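Local coordinates for anti-sigma-E factor ChrR (Rhodobacter sphaeroides, PDB 2Z2S), which inhibits the extracytoplasmic function sigma factor sigma-E through its zinc-binding N-terminal domain and uses its C-terminal domain to respond to singlet oxygen, at residues H31-D36 / R89-L94. Numbering follows the deposited sequence.
With ZN (zinc ion), chain I.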
# COMPACT_ATOMS: atom_id res chain seq x y z
N HIS B 31 -2.28 -4.05 -8.60
CA HIS B 31 -3.39 -4.97 -8.43
C HIS B 31 -4.32 -4.30 -7.43
O HIS B 31 -5.50 -4.16 -7.69
CB HIS B 31 -2.92 -6.31 -7.88
CG HIS B 31 -4.02 -7.29 -7.68
ND1 HIS B 31 -4.79 -7.76 -8.72
CD2 HIS B 31 -4.51 -7.87 -6.56
CE1 HIS B 31 -5.70 -8.59 -8.25
NE2 HIS B 31 -5.55 -8.68 -6.94
N LEU B 32 -3.76 -3.84 -6.31
CA LEU B 32 -4.55 -3.20 -5.27
C LEU B 32 -5.44 -2.09 -5.79
O LEU B 32 -6.54 -1.88 -5.28
CB LEU B 32 -3.67 -2.65 -4.13
CG LEU B 32 -2.93 -3.62 -3.19
CD1 LEU B 32 -2.42 -2.85 -2.00
CD2 LEU B 32 -3.85 -4.73 -2.72
N SER B 33 -4.99 -1.36 -6.79
CA SER B 33 -5.86 -0.30 -7.28
C SER B 33 -6.84 -0.79 -8.33
O SER B 33 -7.62 -0.00 -8.86
CB SER B 33 -5.05 0.84 -7.86
OG SER B 33 -4.74 0.50 -9.18
N LEU B 34 -6.80 -2.09 -8.62
CA LEU B 34 -7.69 -2.71 -9.60
C LEU B 34 -8.62 -3.69 -8.91
O LEU B 34 -9.70 -3.99 -9.42
CB LEU B 34 -6.90 -3.45 -10.68
CG LEU B 34 -6.13 -2.68 -11.77
CD1 LEU B 34 -5.28 -3.64 -12.58
CD2 LEU B 34 -7.07 -1.96 -12.71
N CYS B 35 -8.20 -4.18 -7.75
CA CYS B 35 -8.96 -5.17 -7.00
C CYS B 35 -9.32 -4.75 -5.55
O CYS B 35 -8.49 -4.83 -4.63
CB CYS B 35 -8.16 -6.49 -7.01
SG CYS B 35 -8.62 -7.64 -5.74
N ASP B 36 -10.56 -4.31 -5.34
CA ASP B 36 -10.99 -3.88 -4.01
C ASP B 36 -10.90 -4.95 -2.93
O ASP B 36 -10.85 -4.64 -1.75
CB ASP B 36 -12.41 -3.35 -4.05
CG ASP B 36 -12.48 -1.92 -4.56
OD1 ASP B 36 -11.44 -1.24 -4.55
OD2 ASP B 36 -13.58 -1.48 -4.97
N ARG B 89 -6.23 1.39 -18.38
CA ARG B 89 -5.69 0.07 -18.06
C ARG B 89 -4.28 0.16 -17.45
O ARG B 89 -3.60 -0.84 -17.28
CB ARG B 89 -5.73 -0.87 -19.29
CG ARG B 89 -5.27 -0.30 -20.63
CD ARG B 89 -5.89 -1.09 -21.80
NE ARG B 89 -5.43 -0.69 -23.14
CZ ARG B 89 -4.81 0.45 -23.43
NH1 ARG B 89 -4.56 1.34 -22.49
NH2 ARG B 89 -4.46 0.72 -24.68
N ALA B 90 -3.88 1.38 -17.09
CA ALA B 90 -2.59 1.69 -16.47
C ALA B 90 -2.92 2.79 -15.47
O ALA B 90 -2.73 3.98 -15.76
CB ALA B 90 -1.62 2.20 -17.51
N PRO B 91 -3.41 2.42 -14.26
CA PRO B 91 -3.77 3.45 -13.29
C PRO B 91 -3.20 3.65 -11.87
O PRO B 91 -2.92 4.78 -11.48
CB PRO B 91 -5.27 3.28 -13.23
CG PRO B 91 -5.37 1.72 -13.20
CD PRO B 91 -4.20 1.20 -14.03
N ALA B 92 -3.03 2.58 -11.08
CA ALA B 92 -2.58 2.78 -9.70
C ALA B 92 -1.35 3.68 -9.59
O ALA B 92 -1.45 4.85 -9.23
CB ALA B 92 -2.38 1.43 -8.99
N PRO B 93 -0.17 3.12 -9.83
CA PRO B 93 1.05 3.92 -9.78
C PRO B 93 1.68 3.67 -11.14
O PRO B 93 2.30 4.54 -11.72
CB PRO B 93 1.80 3.30 -8.61
CG PRO B 93 1.45 1.90 -8.68
CD PRO B 93 0.15 1.75 -9.42
N LEU B 94 1.51 2.45 -11.64
CA LEU B 94 2.01 2.05 -12.95
C LEU B 94 2.04 3.24 -13.91
O LEU B 94 2.97 3.40 -14.70
CB LEU B 94 1.12 0.93 -13.50
CG LEU B 94 1.48 0.10 -14.74
CD1 LEU B 94 0.62 0.51 -15.89
CD2 LEU B 94 2.96 0.25 -15.05
ZN ZN I . -7.10 -9.02 -5.73
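Leu34 places its CG beside the backbone N and anti to the carbonyl carbon (chi1 -73°). Its chi2 of 172° sends CD1 out along the chain and leaves CD2 facing the ring of Pro91. CD2 lies 4.1 Å from CG of Pro91, and the two side chains cross at about a right angle. Ser33 and Ala92 are the closest backbone pair, with their CA atoms 5.1 Å apart. Both turn their CB toward the other segment. Their side chains are modelled too close at this resolution, so the detail there is doubtful. The hydroxyl of Ser33 is hydrogen-bonded to the carbonyl of Thr30, back in helix 22-32. Pro93 extends the packing along that helix, touching Leu26 and Thr30.

On the side away from Pro91 and Ala92, the same turn holds the zinc ion. His31 binds it through NE2 (2.0 Å), and Cys35 binds it through SG. His6 and Cys38 complete the site. The carbonyl of His31 accepts from the backbone N of both Leu34 and Cys35, and these bonds close the turn between the ligands. CB of Cys35 sits over one face of the His31 ring, toward its rim.

The contact joins the anti-sigma region to the start of the region required for the singlet oxygen response. It is small, without salt bridges or hydrogen bonds. Leu34 packs on Pro91 by van der Waals contact, and metal bonds hold the turn's other side.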